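Local coordinates for competence damage-inducible protein A (PDB 5VU3) that is of unknown function but belongs to the CinA family, whose members include nicotinamide mononucleotide deamidases, at residues I12-L17 with K155-S160; T18-S23 with E163-L168; T33-C38 with A96-I101. All blocks are in the same frame, centred on the assembly; numbering follows the deposited sequence. Where two conformers were deposited one is given.

Contact 1 of 3, residues I12-L17 with K155-S160; sequences ITVAEL and KAVHYS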
loop_
_atom_site.group_PDB
_atom_site.type_symbol
_atom_site.label_atom_id
_atom_site.label_comp_id
_atom_site.label_asym_id
_atom_site.label_seq_id
_atom_site.Cartn_x
_atom_site.Cartn_y
_atom_site.Cartn_z
ATOM N N ILE A 12 -18.818 11.480 7.914
ATOM C CA ILE A 12 -17.555 12.045 7.449
ATOM C C ILE A 12 -16.941 11.067 6.451
ATOM O O ILE A 12 -16.725 9.900 6.787
ATOM C CB ILE A 12 -16.599 12.303 8.627
ATOM C CG1 ILE A 12 -17.353 12.958 9.790
ATOM C CG2 ILE A 12 -15.428 13.172 8.208
ATOM C CD1 ILE A 12 -16.486 13.226 11.005
ATOM N N THR A 13 -16.654 11.535 5.237
ATOM C CA THR A 13 -16.039 10.660 4.246
ATOM C C THR A 13 -14.565 10.430 4.580
ATOM O O THR A 13 -13.952 11.172 5.350
ATOM C CB THR A 13 -16.132 11.252 2.840
ATOM O OG1 THR A 13 -15.296 12.413 2.762
ATOM C CG2 THR A 13 -17.572 11.628 2.479
ATOM N N VAL A 14 -13.991 9.406 3.944
ATOM C CA VAL A 14 -12.560 9.139 4.087
ATOM C C VAL A 14 -11.746 10.355 3.657
ATOM O O VAL A 14 -10.772 10.737 4.320
ATOM C CB VAL A 14 -12.180 7.869 3.296
ATOM C CG1 VAL A 14 -10.669 7.789 3.071
ATOM C CG2 VAL A 14 -12.670 6.639 4.022
ATOM N N ALA A 15 -12.157 11.016 2.568
ATOM C CA ALA A 15 -11.439 12.201 2.100
ATOM C C ALA A 15 -11.519 13.341 3.108
ATOM O O ALA A 15 -10.538 14.065 3.319
ATOM C CB ALA A 15 -11.987 12.653 0.744
ATOM N N GLU A 16 -12.683 13.529 3.734
ATOM C CA GLU A 16 -12.786 14.524 4.794
ATOM C C GLU A 16 -11.873 14.176 5.965
ATOM O O GLU A 16 -11.254 15.062 6.573
ATOM C CB GLU A 16 -14.234 14.625 5.267
ATOM C CG GLU A 16 -15.164 15.398 4.341
ATOM C CD GLU A 16 -16.581 15.443 4.877
ATOM O OE1 GLU A 16 -17.014 16.531 5.314
ATOM O OE2 GLU A 16 -17.253 14.383 4.869
ATOM N N LEU A 17 -11.795 12.889 6.301
ATOM C CA LEU A 17 -10.972 12.438 7.421
ATOM C C LEU A 17 -9.486 12.623 7.133
ATOM O O LEU A 17 -8.723 13.035 8.013
ATOM C CB LEU A 17 -11.278 10.971 7.727
ATOM C CG LEU A 17 -12.617 10.648 8.381
ATOM C CD1 LEU A 17 -12.805 9.123 8.482
ATOM C CD2 LEU A 17 -12.697 11.289 9.767
ATOM N N LYS A 155 -15.048 -0.152 5.386
ATOM C CA LYS A 155 -15.384 0.304 6.728
ATOM C C LYS A 155 -14.162 0.306 7.639
ATOM O O LYS A 155 -14.019 1.204 8.479
ATOM C CB LYS A 155 -16.482 -0.597 7.279
ATOM C CG LYS A 155 -17.743 -0.646 6.413
ATOM C CD LYS A 155 -18.921 -1.038 7.260
ATOM C CE LYS A 155 -19.112 -2.546 7.004
ATOM N NZ LYS A 155 -20.476 -3.100 7.150
ATOM N N ALA A 156 -13.262 -0.665 7.462
ATOM C CA ALA A 156 -12.073 -0.722 8.309
ATOM C C ALA A 156 -11.153 0.461 8.042
ATOM O O ALA A 156 -10.597 1.048 8.978
ATOM C CB ALA A 156 -11.331 -2.038 8.094
ATOM N N VAL A 157 -10.984 0.826 6.771
ATOM C CA VAL A 157 -10.169 1.989 6.432
ATOM C C VAL A 157 -10.750 3.245 7.070
ATOM O O VAL A 157 -10.033 4.031 7.703
ATOM C CB VAL A 157 -10.045 2.129 4.905
ATOM C CG1 VAL A 157 -9.487 3.512 4.534
ATOM C CG2 VAL A 157 -9.150 1.023 4.351
ATOM N N HIS A 158 -12.042 3.431 6.938
ATOM C CA HIS A 158 -12.707 4.579 7.522
ATOM C C HIS A 158 -12.565 4.594 9.024
ATOM O O HIS A 158 -12.248 5.567 9.593
ATOM C CB HIS A 158 -14.175 4.635 7.103
ATOM C CG HIS A 158 -14.964 5.769 7.687
ATOM N ND1 HIS A 158 -15.430 5.769 8.970
ATOM C CD2 HIS A 158 -15.374 6.934 7.147
ATOM C CE1 HIS A 158 -16.102 6.875 9.192
ATOM N NE2 HIS A 158 -16.071 7.605 8.104
ATOM N N TYR A 159 -12.800 3.454 9.633
ATOM C CA TYR A 159 -12.735 3.365 11.088
ATOM C C TYR A 159 -11.333 3.685 11.606
ATOM O O TYR A 159 -11.187 4.422 12.589
ATOM C CB TYR A 159 -13.193 1.973 11.539
ATOM C CG TYR A 159 -13.010 1.683 13.014
ATOM C CD1 TYR A 159 -14.014 1.971 13.936
ATOM C CD2 TYR A 159 -11.841 1.091 13.484
ATOM C CE1 TYR A 159 -13.848 1.699 15.287
ATOM C CE2 TYR A 159 -11.669 0.814 14.825
ATOM C CZ TYR A 159 -12.668 1.120 15.722
ATOM O OH TYR A 159 -12.477 0.839 17.054
ATOM N N SER A 160 -10.288 3.165 10.950
ATOM C CA SER A 160 -8.928 3.432 11.421
ATOM C C SER A 160 -8.620 4.921 11.383
ATOM O O SER A 160 -7.976 5.456 12.295
ATOM C CB SER A 160 -7.898 2.653 10.593
ATOM O OG SER A 160 -7.770 3.172 9.273
#
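His158 reaches from helix 149-167 to the start of helix 14-28, where its NE2 donates to Ile12 O at 2.7 Å. The oxygen lies essentially in the ring plane (1° out of it), although the N-H···O angle of 143° shows the bond to be bent. With CG anti to the backbone N, the chi1 of 178° carries the imidazole across so that its far end meets Ile12 and Leu17. Leu17 CD1 lies over one ring face, 3.8 Å from the centroid of the His158 ring, a CH-pi contact close to the ring normal. Hydrogen bond and methyl together should restrict rotation of the imidazole. At the ring's root, Val14 CG2 packs 4.0 Å from His158 CB. The histidine thereby joins the N-terminal turn of one helix to the middle of the other. That turn is itself held by a capping box: Glu16 N donates to Thr13 OG1 at 3.0 Å, while Thr13 N returns a bond of 2.9 Å to Glu16 OE2. Both capping side chains are exposed, on the solvent side of the contact, whereas Leu17 is buried and packs also on Leu161 and Ala162. Packing is looser toward Val157, whose CG1 stands 4.5 Å from Val14 CG2. Val157 is buried and also touches Thr39 and Lys42, whereas Val14 stays partly exposed, its side chain resting in addition on Ala46.

Contact 2 of 3, residues T18-S23 with E163-L168; sequences TKKLAS and ELVTKL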
loop_
_atom_site.group_PDB
_atom_site.type_symbol
_atom_site.label_atom_id
_atom_site.label_comp_id
_atom_site.label_asym_id
_atom_site.label_seq_id
_atom_site.Cartn_x
_atom_site.Cartn_y
_atom_site.Cartn_z
ATOM N N THR A 18 -9.044 12.288 5.917
ATOM C CA THR A 18 -7.622 12.446 5.626
ATOM C C THR A 18 -7.236 13.919 5.548
ATOM O O THR A 18 -6.106 14.287 5.901
ATOM C CB THR A 18 -7.239 11.704 4.338
ATOM O OG1 THR A 18 -7.949 12.244 3.214
ATOM C CG2 THR A 18 -7.528 10.203 4.473
ATOM N N LYS A 19 -8.162 14.783 5.130
ATOM C CA LYS A 19 -7.903 16.219 5.216
ATOM C C LYS A 19 -7.781 16.669 6.668
ATOM O O LYS A 19 -6.856 17.415 7.024
ATOM C CB LYS A 19 -9.005 16.996 4.499
ATOM C CG LYS A 19 -8.791 18.495 4.481
ATOM C CD LYS A 19 -9.873 19.170 3.652
ATOM C CE LYS A 19 -9.619 20.657 3.499
ATOM N NZ LYS A 19 -10.738 21.299 2.753
ATOM N N LYS A 20 -8.703 16.220 7.525
ATOM C CA LYS A 20 -8.615 16.540 8.949
ATOM C C LYS A 20 -7.312 16.020 9.545
ATOM O O LYS A 20 -6.632 16.722 10.303
ATOM C CB LYS A 20 -9.804 15.939 9.698
ATOM C CG LYS A 20 -11.057 16.793 9.758
ATOM C CD LYS A 20 -12.275 15.914 10.014
ATOM C CE LYS A 20 -13.312 16.605 10.885
ATOM N NZ LYS A 20 -13.108 16.294 12.329
ATOM N N LEU A 21 -6.965 14.773 9.221
ATOM C CA LEU A 21 -5.769 14.151 9.777
ATOM C C LEU A 21 -4.506 14.860 9.305
ATOM O O LEU A 21 -3.587 15.100 10.099
ATOM C CB LEU A 21 -5.749 12.668 9.390
ATOM C CG LEU A 21 -4.567 11.814 9.840
ATOM C CD1 LEU A 21 -4.494 11.783 11.358
ATOM C CD2 LEU A 21 -4.709 10.394 9.274
ATOM N N ALA A 22 -4.445 15.202 8.015
ATOM C CA ALA A 22 -3.338 15.995 7.490
ATOM C C ALA A 22 -3.126 17.268 8.302
ATOM O O ALA A 22 -1.991 17.619 8.645
ATOM C CB ALA A 22 -3.604 16.345 6.023
ATOM N N SER A 23 -4.214 17.978 8.612
ATOM C CA SER A 23 -4.101 19.212 9.385
ATOM C C SER A 23 -3.493 18.949 10.756
ATOM O O SER A 23 -2.561 19.649 11.180
ATOM C CB SER A 23 -5.473 19.870 9.531
ATOM O OG SER A 23 -5.776 20.674 8.407
ATOM N N GLU A 163 -10.892 7.051 14.100
ATOM C CA GLU A 163 -10.370 6.905 15.451
ATOM C C GLU A 163 -9.096 7.714 15.647
ATOM O O GLU A 163 -8.927 8.369 16.680
ATOM C CB GLU A 163 -10.129 5.426 15.745
ATOM C CG GLU A 163 -11.416 4.634 15.867
ATOM C CD GLU A 163 -12.443 5.361 16.719
ATOM O OE1 GLU A 163 -12.314 5.298 17.960
ATOM O OE2 GLU A 163 -13.364 6.000 16.153
ATOM N N LEU A 164 -8.178 7.668 14.677
ATOM C CA LEU A 164 -6.936 8.423 14.816
ATOM C C LEU A 164 -7.206 9.918 14.886
ATOM O O LEU A 164 -6.584 10.631 15.682
ATOM C CB LEU A 164 -5.981 8.117 13.660
ATOM C CG LEU A 164 -4.612 8.799 13.809
ATOM C CD1 LEU A 164 -3.988 8.462 15.170
ATOM C CD2 LEU A 164 -3.650 8.424 12.672
ATOM N N VAL A 165 -8.124 10.416 14.051
ATOM C CA VAL A 165 -8.464 11.837 14.088
ATOM C C VAL A 165 -8.926 12.230 15.485
ATOM O O VAL A 165 -8.481 13.235 16.052
ATOM C CB VAL A 165 -9.531 12.166 13.026
ATOM C CG1 VAL A 165 -10.142 13.534 13.303
ATOM C CG2 VAL A 165 -8.910 12.140 11.638
ATOM N N THR A 166 -9.821 11.429 16.064
ATOM C CA THR A 166 -10.299 11.694 17.416
ATOM C C THR A 166 -9.155 11.686 18.419
ATOM O O THR A 166 -9.065 12.572 19.276
ATOM C CB THR A 166 -11.351 10.660 17.808
ATOM O OG1 THR A 166 -12.463 10.752 16.910
ATOM C CG2 THR A 166 -11.833 10.906 19.235
ATOM N N LYS A 167 -8.266 10.693 18.321
ATOM C CA LYS A 167 -7.159 10.590 19.265
ATOM C C LYS A 167 -6.215 11.780 19.181
ATOM O O LYS A 167 -5.536 12.086 20.167
ATOM C CB LYS A 167 -6.389 9.291 19.028
ATOM C CG LYS A 167 -7.144 8.043 19.484
ATOM C CD LYS A 167 -6.559 6.787 18.861
ATOM C CE LYS A 167 -7.069 5.530 19.544
ATOM N NZ LYS A 167 -8.533 5.563 19.804
ATOM N N LEU A 168 -6.163 12.462 18.038
ATOM C CA LEU A 168 -5.290 13.616 17.866
ATOM C C LEU A 168 -6.010 14.951 18.024
ATOM O O LEU A 168 -5.385 15.999 17.839
ATOM C CB LEU A 168 -4.598 13.563 16.498
ATOM C CG LEU A 168 -3.677 12.377 16.203
ATOM C CD1 LEU A 168 -3.342 12.344 14.726
ATOM C CD2 LEU A 168 -2.397 12.465 17.033
#
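Within the pairing of helix 14-28 with helix 149-167, Leu21 meets the neighbours Leu164 and Val165, and Leu168 one turn on. The axes of the short segments approach to 9.6 Å and their N-to-C directions differ by 34°, so the helices run roughly parallel. Leu21 CD1 makes the two shortest contacts, 3.6 Å to Leu168 CD1 and 3.7 Å to Leu164 CD2. Its CG is anti to the backbone N (chi1 179°), which brings the branched end closer to the opposing helix than the initial direction of the side chain would suggest. Lower on the same side chain, Leu21 CB takes the methyl Val165 CG2 at 3.9 Å. No hydrogen bond crosses here; the interface is apolar and buried. In the alpha/beta fold, helix 149-167 packs against the sheet, Leu164 resting on Val106 and Ile108 of strand 106-112 and on Trp132 and Ile134 of strand 127-134, and helix 14-28 packs beside it. At the partly exposed border the character changes. Lys20, its chain bent at the last two torsions, crosses Val165 at about a right angle and brings NZ to 4.2 Å from Val165 CG1. The lysine side chain is also about 4 Å from a bound acetate ion, probably acquired from the crystallisation liquor.

Contact 3 of 3, residues T33-C38 with A96-I101; sequences TTAESC and ASIRDI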
loop_
_atom_site.group_PDB
_atom_site.type_symbol
_atom_site.label_atom_id
_atom_site.label_comp_id
_atom_site.label_asym_id
_atom_site.label_seq_id
_atom_site.Cartn_x
_atom_site.Cartn_y
_atom_site.Cartn_z
ATOM N N THR A 33 2.791 6.524 9.524
ATOM C CA THR A 33 3.097 5.341 8.728
ATOM C C THR A 33 2.030 4.289 9.011
ATOM O O THR A 33 1.314 4.361 10.015
ATOM C CB THR A 33 4.504 4.803 9.030
ATOM O OG1 THR A 33 4.824 3.714 8.150
ATOM C CG2 THR A 33 4.602 4.293 10.462
ATOM N N THR A 34 1.906 3.315 8.108
ATOM C CA THR A 34 0.832 2.332 8.204
ATOM C C THR A 34 1.336 0.938 7.854
ATOM O O THR A 34 2.254 0.771 7.045
ATOM C CB THR A 34 -0.348 2.664 7.277
ATOM O OG1 THR A 34 0.127 2.783 5.929
ATOM C CG2 THR A 34 -1.017 3.961 7.698
ATOM N N ALA A 35 0.717 -0.061 8.478
ATOM C CA ALA A 35 0.931 -1.465 8.148
ATOM C C ALA A 35 -0.434 -2.122 8.019
ATOM O O ALA A 35 -1.208 -2.135 8.981
ATOM C CB ALA A 35 1.776 -2.159 9.220
ATOM N N GLU A 36 -0.732 -2.664 6.840
ATOM C CA GLU A 36 -2.059 -3.192 6.533
ATOM C C GLU A 36 -2.002 -4.686 6.282
ATOM O O GLU A 36 -1.245 -5.138 5.420
ATOM C CB GLU A 36 -2.653 -2.530 5.287
ATOM C CG GLU A 36 -2.828 -1.043 5.385
ATOM C CD GLU A 36 -3.289 -0.470 4.059
ATOM O OE1 GLU A 36 -4.356 -0.899 3.569
ATOM O OE2 GLU A 36 -2.564 0.376 3.501
ATOM N N SER A 37 -2.837 -5.445 7.004
ATOM C CA SER A 37 -3.001 -6.881 6.776
ATOM C C SER A 37 -4.495 -7.199 6.721
ATOM O O SER A 37 -5.048 -7.736 7.680
ATOM C CB SER A 37 -2.303 -7.698 7.844
ATOM O OG SER A 37 -2.355 -9.065 7.494
ATOM N N CYS A 38 -5.121 -6.841 5.593
ATOM C CA CYS A 38 -6.438 -7.264 5.104
ATOM C C CYS A 38 -7.067 -6.155 4.267
ATOM O O CYS A 38 -7.938 -6.437 3.443
ATOM C CB CYS A 38 -7.414 -7.711 6.205
ATOM S SG CYS A 38 -8.237 -6.442 7.167
ATOM N N ALA A 96 4.250 -0.982 16.450
ATOM C CA ALA A 96 5.516 -0.541 17.022
ATOM C C ALA A 96 6.650 -0.690 16.016
ATOM O O ALA A 96 7.503 0.197 15.887
ATOM C CB ALA A 96 5.821 -1.335 18.297
ATOM N N SER A 97 6.675 -1.807 15.296
ATOM C CA SER A 97 7.766 -2.065 14.365
ATOM C C SER A 97 7.713 -1.122 13.162
ATOM O O SER A 97 8.736 -0.546 12.774
ATOM C CB SER A 97 7.721 -3.521 13.913
ATOM O OG SER A 97 8.591 -3.736 12.816
ATOM N N ILE A 98 6.535 -0.949 12.552
ATOM C CA ILE A 98 6.480 -0.099 11.358
ATOM C C ILE A 98 6.783 1.349 11.720
ATOM O O ILE A 98 7.391 2.080 10.929
ATOM C CB ILE A 98 5.128 -0.238 10.629
ATOM C CG1 ILE A 98 5.183 0.433 9.248
ATOM C CG2 ILE A 98 3.979 0.350 11.454
ATOM C CD1 ILE A 98 6.218 -0.160 8.303
ATOM N N ARG A 99 6.398 1.778 12.922
ATOM C CA ARG A 99 6.742 3.118 13.381
ATOM C C ARG A 99 8.255 3.310 13.426
ATOM O O ARG A 99 8.770 4.368 13.043
ATOM C CB ARG A 99 6.106 3.360 14.752
ATOM C CG ARG A 99 6.377 4.719 15.343
ATOM C CD ARG A 99 5.761 4.867 16.727
ATOM N NE ARG A 99 6.234 6.085 17.377
ATOM C CZ ARG A 99 7.222 6.143 18.265
ATOM N NH1 ARG A 99 7.856 5.043 18.646
ATOM N NH2 ARG A 99 7.577 7.314 18.781
ATOM N N ASP A 100 8.988 2.286 13.860
ATOM C CA ASP A 100 10.443 2.386 13.905
ATOM C C ASP A 100 11.056 2.297 12.511
ATOM O O ASP A 100 11.966 3.063 12.171
ATOM C CB ASP A 100 11.008 1.291 14.804
ATOM C CG ASP A 100 10.638 1.485 16.253
ATOM O OD1 ASP A 100 10.551 2.657 16.690
ATOM O OD2 ASP A 100 10.437 0.466 16.949
ATOM N N ILE A 101 10.587 1.347 11.699
ATOM C CA ILE A 101 11.137 1.172 10.356
ATOM C C ILE A 101 10.980 2.449 9.542
ATOM O O ILE A 101 11.884 2.847 8.792
ATOM C CB ILE A 101 10.467 -0.031 9.665
ATOM C CG1 ILE A 101 10.981 -1.351 10.254
ATOM C CG2 ILE A 101 10.695 -0.002 8.154
ATOM C CD1 ILE A 101 10.029 -2.522 10.016
#
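Van der Waals packing of Ile98 on the strand residues Thr33 and Ala35 makes up the greater part of this contact. Ile98 CG2 lies 4.0 Å from Ala35 CB, while its other branch reaches back to the preceding residues of the strand: Ile98 CG1 is 3.5 Å from Thr33 OG1 and 3.7 Å from Thr34 O. These last two are van der Waals contacts of a methylene with oxygens. The methyl of Thr33 lies against helix backbone, with Thr33 CG2 3.6 Å from Ile98 O and 3.8 Å from Arg99 CA. The division of labour follows from chi1 of Thr33 (-175°), which sets OG1 opposite the backbone N and sends CG2 to the helix.

No hydrogen bond crosses the contact; the polar groups are satisfied outside it. The buried Thr33 OG1 is bonded to Val59 O, and Arg99 leads away from the strand to place NE on Asp105 O. Further along the strand, Glu36 OE1 accepts from Gly41 N and Leu43 N, and OE2 from Ser44 N, tying the strand end to the start of helix 42-49.

The strand and helix segments run at 137° with axes 7.9 Å apart. Helix 88-101 covers one face of strand 32-37, while Thr34 points to the other, where Leu43 and Leu47 of helix 42-49 lie. Strands 57-63 and 106-112 flank it, and Ile101 at the helix end packs on Ile72 of the second subunit.

Overall arrangement
Contacts 1 and 2 are consecutive parts of one helix-helix interface, made by helices 14-28 and 149-167. Their centres are about 10 Å apart, and they meet directly where Leu17 O of contact 1 packs 3.7 Å from Val165 CG2 of contact 2. Contact 3 belongs to the opposite side of the sheet: its centre is about 18 Å from that of contact 1 and about 17 Å from that of contact 2, with nearest atoms about 5 Å and 7 Å apart and no touch. Helix 14-28 leads along the chain into strand 32-37, linking the groups. The bound acetate lies beside contact 2 and need not mark a functional site.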